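Local coordinates for p22 protein (Trypanosoma brucei, PDB 3JV1) that acts as an accessory factor in RNA editing that is specific for cytochrome oxidase subunit II, as a trimeric member of the Mam33 family, at residues 5-10 with 175-180; 43-48 with 160-165; 75-80 with 109-114. One frame throughout, in Å; residues are numbered along the deposited sequence.

How the contacts relate
The three contacts are nested along the chain. Contact 1 joins the two ends, contact 2 lies within the loop that contact 1 closes, and contact 3 lies within the loop of contact 2. Contacts 1 and 2 share the long helix 152-181, with centres about 27 Å apart. Contacts 2 and 3 reach the same six-stranded antiparallel sheet, with centres about 18 Å apart. Contacts 1 and 3 have centres about 40 Å apart, on opposite sides of the chain's centre. Helix 152-181 thus packs near the sheet at contact 2 and runs out to meet helix 2-18 at contact 1. All three contacts also border other subunits of the trimer.

Contact 1. Residues 5-10 with 175-180; sequences QRLSEA and SSINKF
L7 and S8 of helix 2-18 face I177 and N178 near the end of helix 152-181. The two helices run antiparallel, pairing the N- and C-terminal ends of the chain as in other Mam33/p32 proteins. The L7 side chain closes in on I177 as it extends. L7 CB is still 6.0 Å from I177 CG2. CG is anti to the backbone N (chi1 -177°), which carries the branch toward the other helix, and L7 CG lies 4.6 Å from I177 CG2. Of the two methyls, L7 CD2 reaches further, to 4.5 Å from I177 CG2, while L7 CD1 stays 4.9 Å from that methyl. The apolar touch is therefore a light one, made by one methyl of each residue. L7 also packs on Y144 of the second subunit, so it serves the subunit interface as well as the helix pair. I177 touches T11 one turn further along helix 2-18. T11 OG1 is within hydrogen-bonding distance of both L7 O and S8 O. The polar side of the contact is S8 with N178. S8 OG is hydrogen-bonded to S182 OG, at the end of the chain. The helices come very close here: S8 CA is 5.0 Å from N178 CA.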
loop_
_atom_site.group_PDB
_atom_site.type_symbol
_atom_site.label_atom_id
_atom_site.label_comp_id
_atom_site.label_asym_id
_atom_site.label_seq_id
_atom_site.Cartn_x
_atom_site.Cartn_y
_atom_site.Cartn_z
ATOM N N GLN A 5 17.804 -32.121 3.488
ATOM C CA GLN A 5 19.150 -32.441 3.041
ATOM C C GLN A 5 19.282 -31.973 1.585
ATOM O O GLN A 5 20.293 -31.394 1.203
ATOM C CB GLN A 5 19.384 -33.950 3.170
ATOM C CG GLN A 5 20.826 -34.388 2.997
ATOM C CD GLN A 5 21.069 -35.802 3.504
ATOM O OE1 GLN A 5 22.130 -36.382 3.275
ATOM N NE2 GLN A 5 20.087 -36.359 4.206
ATOM N N ARG A 6 18.243 -32.217 0.791
ATOM C CA ARG A 6 18.205 -31.799 -0.608
ATOM C C ARG A 6 18.321 -30.279 -0.726
ATOM O O ARG A 6 19.065 -29.774 -1.564
ATOM C CB ARG A 6 16.896 -32.230 -1.259
ATOM C CG ARG A 6 16.783 -33.712 -1.551
ATOM C CD ARG A 6 15.392 -34.049 -2.081
ATOM N NE ARG A 6 14.969 -33.126 -3.133
ATOM C CZ ARG A 6 13.864 -33.276 -3.859
ATOM N NH1 ARG A 6 13.064 -34.316 -3.648
ATOM N NH2 ARG A 6 13.562 -32.387 -4.797
ATOM N N LEU A 7 17.577 -29.554 0.110
ATOM C CA LEU A 7 17.604 -28.094 0.080
ATOM C C LEU A 7 18.964 -27.584 0.526
ATOM O O LEU A 7 19.463 -26.575 0.018
ATOM C CB LEU A 7 16.500 -27.501 0.970
ATOM C CG LEU A 7 16.412 -25.967 0.944
ATOM C CD1 LEU A 7 16.409 -25.474 -0.505
ATOM C CD2 LEU A 7 15.152 -25.501 1.668
ATOM N N SER A 8 19.564 -28.287 1.484
ATOM C CA SER A 8 20.886 -27.921 1.979
ATOM C C SER A 8 21.911 -28.058 0.849
ATOM O O SER A 8 22.724 -27.165 0.620
ATOM C CB SER A 8 21.285 -28.832 3.143
ATOM O OG SER A 8 22.596 -28.531 3.583
ATOM N N GLU A 9 21.861 -29.182 0.140
ATOM C CA GLU A 9 22.780 -29.442 -0.970
ATOM C C GLU A 9 22.557 -28.480 -2.136
ATOM O O GLU A 9 23.510 -27.971 -2.725
ATOM C CB GLU A 9 22.607 -30.873 -1.479
ATOM C CG GLU A 9 23.034 -31.957 -0.510
ATOM C CD GLU A 9 22.697 -33.352 -1.024
ATOM O OE1 GLU A 9 23.151 -33.703 -2.132
ATOM O OE2 GLU A 9 21.978 -34.097 -0.322
ATOM N N ALA A 10 21.293 -28.236 -2.464
ATOM C CA ALA A 10 20.941 -27.349 -3.568
ATOM C C ALA A 10 21.424 -25.915 -3.353
ATOM O O ALA A 10 21.917 -25.282 -4.289
ATOM C CB ALA A 10 19.431 -27.367 -3.786
ATOM N N SER A 175 23.500 -18.624 1.524
ATOM C CA SER A 175 24.232 -19.074 2.702
ATOM C C SER A 175 23.377 -19.178 3.958
ATOM O O SER A 175 23.473 -20.154 4.703
ATOM C CB SER A 175 25.398 -18.135 2.980
ATOM O OG SER A 175 26.071 -18.523 4.164
ATOM N N SER A 176 22.551 -18.171 4.210
ATOM C CA SER A 176 21.717 -18.208 5.403
ATOM C C SER A 176 20.641 -19.293 5.314
ATOM O O SER A 176 20.298 -19.908 6.328
ATOM C CB SER A 176 21.099 -16.824 5.684
ATOM O OG SER A 176 20.415 -16.309 4.561
ATOM N N ILE A 177 20.115 -19.549 4.117
ATOM C CA ILE A 177 19.101 -20.590 3.984
ATOM C C ILE A 177 19.762 -21.950 4.170
ATOM O O ILE A 177 19.186 -22.850 4.769
ATOM C CB ILE A 177 18.379 -20.538 2.612
ATOM C CG1 ILE A 177 17.517 -19.276 2.528
ATOM C CG2 ILE A 177 17.478 -21.762 2.443
ATOM C CD1 ILE A 177 16.904 -19.044 1.167
ATOM N N ASN A 178 20.983 -22.082 3.658
ATOM C CA ASN A 178 21.751 -23.315 3.789
ATOM C C ASN A 178 21.980 -23.630 5.273
ATOM O O ASN A 178 21.751 -24.748 5.725
ATOM C CB ASN A 178 23.099 -23.160 3.088
ATOM C CG ASN A 178 23.984 -24.375 3.262
ATOM O OD1 ASN A 178 23.819 -25.387 2.573
ATOM N ND2 ASN A 178 24.921 -24.289 4.197
ATOM N N LYS A 179 22.436 -22.636 6.026
ATOM C CA LYS A 179 22.684 -22.820 7.452
ATOM C C LYS A 179 21.391 -23.154 8.179
ATOM O O LYS A 179 21.371 -24.029 9.045
ATOM C CB LYS A 179 23.287 -21.552 8.063
ATOM C CG LYS A 179 24.628 -21.138 7.473
ATOM C CD LYS A 179 25.134 -19.862 8.130
ATOM C CE LYS A 179 26.340 -19.291 7.400
ATOM N NZ LYS A 179 27.503 -20.222 7.401
ATOM N N PHE A 180 20.316 -22.457 7.814
ATOM C CA PHE A 180 19.002 -22.655 8.424
ATOM C C PHE A 180 18.489 -24.078 8.239
ATOM O O PHE A 180 18.013 -24.708 9.180
ATOM C CB PHE A 180 17.986 -21.678 7.815
ATOM C CG PHE A 180 16.649 -21.684 8.498
ATOM C CD1 PHE A 180 16.487 -21.079 9.743
ATOM C CD2 PHE A 180 15.549 -22.289 7.897
ATOM C CE1 PHE A 180 15.247 -21.075 10.377
ATOM C CE2 PHE A 180 14.310 -22.292 8.517
ATOM C CZ PHE A 180 14.157 -21.681 9.764
#

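Contact 2. Residues 43-48 with 160-165; sequences THFTMR and QFSLWS
F45, in the loop just before strand 46-51, and F161, on helix 152-181, both point their CB atoms at the opposite segment, with F45 CA and F161 CA 10.2 Å apart. The rings fill that gap as a T-shaped (edge-to-face) pair. The edge of F161 meets a face of F45, with planes at 74° and ring centroids 5.3 Å apart. F161 CD2 makes the touch, 3.8 Å from F45 CE2 and 3.9 Å from F45 CZ. CG of F45 lies between its backbone N and carbonyl carbon (chi1 61°), and this turns the ring to receive the F161 edge. S162 OG comes to the rim of the F45 ring, near its plane, 3.9 Å from F45 CE2. That hydroxyl is hydrogen-bonded to I158 O within its own helix. M47 CG also lies at the F45 edge, in plane. W164 CE3 lies 4.0 Å above one face of the F161 ring, offset toward its rim. The buried pair joins helix 152-181 to the edge region of the antiparallel sheet, in the core of the Mam33 fold. I36 of strand 35-37 touches both rings, L60 of strand 54-63 packs on F45, and F157 of the same helix meets the F161 ring.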
loop_
_atom_site.group_PDB
_atom_site.type_symbol
_atom_site.label_atom_id
_atom_site.label_comp_id
_atom_site.label_asym_id
_atom_site.label_seq_id
_atom_site.Cartn_x
_atom_site.Cartn_y
_atom_site.Cartn_z
ATOM N N THR A 43 17.696 -3.936 1.178
ATOM C CA THR A 43 17.763 -3.434 -0.187
ATOM C C THR A 43 17.510 -1.923 -0.316
ATOM O O THR A 43 18.156 -1.250 -1.121
ATOM C CB THR A 43 16.793 -4.245 -1.101
ATOM O OG1 THR A 43 16.804 -3.712 -2.434
ATOM C CG2 THR A 43 15.392 -4.195 -0.554
ATOM N N HIS A 44 16.600 -1.381 0.484
ATOM C CA HIS A 44 16.311 0.051 0.424
ATOM C C HIS A 44 17.193 0.885 1.354
ATOM O O HIS A 44 16.781 1.264 2.441
ATOM C CB HIS A 44 14.834 0.293 0.741
ATOM C CG HIS A 44 13.905 -0.284 -0.281
ATOM N ND1 HIS A 44 12.541 -0.333 -0.104
ATOM C CD2 HIS A 44 14.148 -0.839 -1.492
ATOM C CE1 HIS A 44 11.982 -0.894 -1.160
ATOM N NE2 HIS A 44 12.936 -1.210 -2.018
ATOM N N PHE A 45 18.406 1.180 0.909
ATOM C CA PHE A 45 19.347 1.955 1.704
ATOM C C PHE A 45 19.125 3.463 1.581
ATOM O O PHE A 45 18.346 3.937 0.745
ATOM C CB PHE A 45 20.782 1.606 1.288
ATOM C CG PHE A 45 21.097 1.922 -0.152
ATOM C CD1 PHE A 45 21.543 3.187 -0.520
ATOM C CD2 PHE A 45 20.949 0.950 -1.142
ATOM C CE1 PHE A 45 21.837 3.483 -1.850
ATOM C CE2 PHE A 45 21.238 1.230 -2.478
ATOM C CZ PHE A 45 21.684 2.500 -2.837
ATOM N N THR A 46 19.814 4.220 2.426
ATOM C CA THR A 46 19.690 5.666 2.397
ATOM C C THR A 46 21.072 6.301 2.293
ATOM O O THR A 46 22.053 5.758 2.796
ATOM C CB THR A 46 19.005 6.194 3.665
ATOM O OG1 THR A 46 19.878 6.008 4.782
ATOM C CG2 THR A 46 17.714 5.453 3.927
ATOM N N MET A 47 21.143 7.444 1.621
ATOM C CA MET A 47 22.395 8.178 1.468
ATOM C C MET A 47 22.167 9.589 1.998
ATOM O O MET A 47 21.075 10.128 1.867
ATOM C CB MET A 47 22.799 8.243 0.000
ATOM C CG MET A 47 23.088 6.892 -0.638
ATOM S SD MET A 47 23.560 7.036 -2.377
ATOM C CE MET A 47 25.122 7.899 -2.214
ATOM N N ARG A 48 23.196 10.184 2.597
ATOM C CA ARG A 48 23.082 11.526 3.145
ATOM C C ARG A 48 24.355 12.344 2.928
ATOM O O ARG A 48 25.454 11.801 2.857
ATOM C CB ARG A 48 22.802 11.463 4.648
ATOM C CG ARG A 48 21.665 10.544 5.052
ATOM C CD ARG A 48 21.385 10.662 6.538
ATOM N NE ARG A 48 20.245 9.855 6.971
ATOM C CZ ARG A 48 20.241 8.526 7.035
ATOM N NH1 ARG A 48 21.315 7.833 6.687
ATOM N NH2 ARG A 48 19.168 7.887 7.481
ATOM N N GLN A 160 24.740 1.116 -10.061
ATOM C CA GLN A 160 25.923 0.304 -9.811
ATOM C C GLN A 160 25.950 -0.257 -8.391
ATOM O O GLN A 160 26.201 -1.449 -8.196
ATOM C CB GLN A 160 27.189 1.120 -10.072
ATOM C CG GLN A 160 27.652 1.107 -11.519
ATOM C CD GLN A 160 28.827 2.045 -11.767
ATOM O OE1 GLN A 160 29.779 2.094 -10.987
ATOM N NE2 GLN A 160 28.767 2.786 -12.869
ATOM N N PHE A 161 25.693 0.589 -7.396
ATOM C CA PHE A 161 25.704 0.109 -6.021
ATOM C C PHE A 161 24.591 -0.915 -5.775
ATOM O O PHE A 161 24.794 -1.905 -5.085
ATOM C CB PHE A 161 25.553 1.264 -5.026
ATOM C CG PHE A 161 25.954 0.896 -3.631
ATOM C CD1 PHE A 161 27.298 0.849 -3.274
ATOM C CD2 PHE A 161 25.001 0.527 -2.692
ATOM C CE1 PHE A 161 27.687 0.439 -2.003
ATOM C CE2 PHE A 161 25.376 0.112 -1.417
ATOM C CZ PHE A 161 26.723 0.067 -1.072
ATOM N N SER A 162 23.415 -0.667 -6.339
ATOM C CA SER A 162 22.285 -1.575 -6.174
ATOM C C SER A 162 22.576 -2.955 -6.746
ATOM O O SER A 162 22.205 -3.958 -6.153
ATOM C CB SER A 162 21.030 -1.000 -6.841
ATOM O OG SER A 162 20.503 0.086 -6.096
ATOM N N LEU A 163 23.230 -3.002 -7.902
ATOM C CA LEU A 163 23.561 -4.276 -8.524
ATOM C C LEU A 163 24.544 -5.044 -7.664
ATOM O O LEU A 163 24.395 -6.248 -7.441
ATOM C CB LEU A 163 24.176 -4.065 -9.905
ATOM C CG LEU A 163 23.239 -3.666 -11.039
ATOM C CD1 LEU A 163 24.063 -3.459 -12.293
ATOM C CD2 LEU A 163 22.177 -4.742 -11.257
ATOM N N TRP A 164 25.553 -4.339 -7.174
ATOM C CA TRP A 164 26.557 -4.965 -6.338
ATOM C C TRP A 164 25.967 -5.490 -5.032
ATOM O O TRP A 164 26.276 -6.605 -4.617
ATOM C CB TRP A 164 27.677 -3.973 -6.046
ATOM C CG TRP A 164 28.638 -4.468 -5.032
ATOM C CD1 TRP A 164 29.716 -5.272 -5.244
ATOM C CD2 TRP A 164 28.575 -4.235 -3.625
ATOM N NE1 TRP A 164 30.332 -5.559 -4.051
ATOM C CE2 TRP A 164 29.652 -4.935 -3.041
ATOM C CE3 TRP A 164 27.710 -3.505 -2.800
ATOM C CZ2 TRP A 164 29.891 -4.925 -1.661
ATOM C CZ3 TRP A 164 27.946 -3.495 -1.430
ATOM C CH2 TRP A 164 29.030 -4.201 -0.875
ATOM N N SER A 165 25.112 -4.704 -4.381
ATOM C CA SER A 165 24.535 -5.151 -3.121
ATOM C C SER A 165 23.491 -6.242 -3.341
ATOM O O SER A 165 23.306 -7.106 -2.489
ATOM C CB SER A 165 23.934 -3.973 -2.341
ATOM O OG SER A 165 22.866 -3.371 -3.041
#

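Contact 3. Residues 75-80 with 109-114; sequences DVLVVN and LALDTS
L77 and V79 of strand 72-80 meet A110 and L111, where the short helix 107-111 lies over one face of the antiparallel sheet. The two segments meet by van der Waals contact. L77 CD2 lies 3.5 Å from A110 O and makes an apolar contact with A110 CB at 4.3 Å, so one methyl covers both the backbone and the side chain of the alanine. L111 has its CG anti to its carbonyl carbon (chi1 -69°), and its CD2 methyl reaches the strand. There L111 CD2 makes apolar contacts with V79 CG2 at 3.9 Å and, more loosely, with L77 CD2 at 4.4 Å. V76 and V78, on the other side of the strand, pack instead on helix 135-146, and V78 also meets F180 of the third subunit. The hydrogen bonds lie beyond the touching residues, at the turn that leaves the helix. D112 OD1 accepts from both the backbone N and the OG of S114. The bond from S114 N to D112 OD1, 2.9 Å long, makes an Asx turn and is nearly straight, at 168°. S114 is also the N-cap of helix 115-121, its OG bonding to A117 N. S114 OG is 3.0 Å from D112 OD1 and approaches 45° out of the carboxylate plane, from the same face as S114 N.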
loop_
_atom_site.group_PDB
_atom_site.type_symbol
_atom_site.label_atom_id
_atom_site.label_comp_id
_atom_site.label_asym_id
_atom_site.label_seq_id
_atom_site.Cartn_x
_atom_site.Cartn_y
_atom_site.Cartn_z
ATOM N N ASP A 75 13.307 8.832 -2.980
ATOM C CA ASP A 75 12.915 10.167 -2.575
ATOM C C ASP A 75 14.192 10.926 -2.266
ATOM O O ASP A 75 15.130 10.375 -1.690
ATOM C CB ASP A 75 12.075 10.149 -1.298
ATOM C CG ASP A 75 10.636 9.757 -1.541
ATOM O OD1 ASP A 75 10.194 9.745 -2.706
ATOM O OD2 ASP A 75 9.943 9.474 -0.546
ATOM N N VAL A 76 14.221 12.190 -2.653
ATOM C CA VAL A 76 15.358 13.034 -2.369
ATOM C C VAL A 76 14.815 14.165 -1.512
ATOM O O VAL A 76 13.955 14.928 -1.949
ATOM C CB VAL A 76 15.981 13.595 -3.655
ATOM C CG1 VAL A 76 16.923 14.751 -3.325
ATOM C CG2 VAL A 76 16.756 12.492 -4.359
ATOM N N LEU A 77 15.290 14.254 -0.278
ATOM C CA LEU A 77 14.835 15.319 0.606
ATOM C C LEU A 77 15.922 16.360 0.826
ATOM O O LEU A 77 17.095 16.025 1.005
ATOM C CB LEU A 77 14.401 14.760 1.963
ATOM C CG LEU A 77 13.238 13.763 2.018
ATOM C CD1 LEU A 77 13.730 12.363 1.685
ATOM C CD2 LEU A 77 12.633 13.784 3.414
ATOM N N VAL A 78 15.526 17.627 0.786
ATOM C CA VAL A 78 16.442 18.729 1.034
ATOM C C VAL A 78 15.833 19.387 2.256
ATOM O O VAL A 78 14.766 19.992 2.181
ATOM C CB VAL A 78 16.500 19.708 -0.154
ATOM C CG1 VAL A 78 17.442 20.868 0.177
ATOM C CG2 VAL A 78 16.990 18.971 -1.401
ATOM N N VAL A 79 16.510 19.231 3.391
ATOM C CA VAL A 79 16.024 19.738 4.665
ATOM C C VAL A 79 16.811 20.926 5.185
ATOM O O VAL A 79 18.037 20.904 5.241
ATOM C CB VAL A 79 16.054 18.613 5.728
ATOM C CG1 VAL A 79 15.289 19.040 6.978
ATOM C CG2 VAL A 79 15.467 17.337 5.140
ATOM N N ASN A 80 16.085 21.955 5.596
ATOM C CA ASN A 80 16.699 23.172 6.106
ATOM C C ASN A 80 15.661 23.970 6.892
ATOM O O ASN A 80 14.515 24.116 6.460
ATOM C CB ASN A 80 17.238 23.998 4.930
ATOM C CG ASN A 80 18.149 25.126 5.371
ATOM O OD1 ASN A 80 18.776 25.050 6.422
ATOM N ND2 ASN A 80 18.246 26.169 4.553
ATOM N N LEU A 109 8.246 15.533 10.283
ATOM C CA LEU A 109 7.355 14.526 9.730
ATOM C C LEU A 109 7.947 14.022 8.418
ATOM O O LEU A 109 7.902 12.833 8.121
ATOM C CB LEU A 109 5.967 15.112 9.485
ATOM C CG LEU A 109 4.945 14.192 8.812
ATOM C CD1 LEU A 109 4.721 12.933 9.637
ATOM C CD2 LEU A 109 3.640 14.960 8.647
ATOM N N ALA A 110 8.512 14.937 7.639
ATOM C CA ALA A 110 9.114 14.576 6.363
ATOM C C ALA A 110 10.223 13.538 6.546
ATOM O O ALA A 110 10.358 12.617 5.744
ATOM C CB ALA A 110 9.668 15.821 5.682
ATOM N N LEU A 111 11.009 13.690 7.607
ATOM C CA LEU A 111 12.109 12.771 7.892
ATOM C C LEU A 111 11.648 11.451 8.509
ATOM O O LEU A 111 12.306 10.422 8.363
ATOM C CB LEU A 111 13.111 13.438 8.838
ATOM C CG LEU A 111 13.926 14.594 8.269
ATOM C CD1 LEU A 111 14.739 15.231 9.373
ATOM C CD2 LEU A 111 14.831 14.086 7.169
ATOM N N ASP A 112 10.522 11.491 9.210
ATOM C CA ASP A 112 9.982 10.307 9.858
ATOM C C ASP A 112 9.643 9.258 8.808
ATOM O O ASP A 112 8.874 9.521 7.886
ATOM C CB ASP A 112 8.725 10.677 10.640
ATOM C CG ASP A 112 8.314 9.607 11.627
ATOM O OD1 ASP A 112 8.592 8.416 11.370
ATOM O OD2 ASP A 112 7.697 9.962 12.654
ATOM N N THR A 113 10.211 8.066 8.944
ATOM C CA THR A 113 9.941 7.008 7.982
ATOM C C THR A 113 9.043 5.891 8.525
ATOM O O THR A 113 8.921 4.847 7.899
ATOM C CB THR A 113 11.254 6.378 7.470
ATOM O OG1 THR A 113 12.044 5.948 8.583
ATOM C CG2 THR A 113 12.046 7.387 6.649
ATOM N N SER A 114 8.410 6.099 9.676
ATOM C CA SER A 114 7.532 5.069 10.237
ATOM C C SER A 114 6.313 4.847 9.336
ATOM O O SER A 114 6.003 5.679 8.494
ATOM C CB SER A 114 7.075 5.472 11.638
ATOM O OG SER A 114 6.241 6.613 11.602
#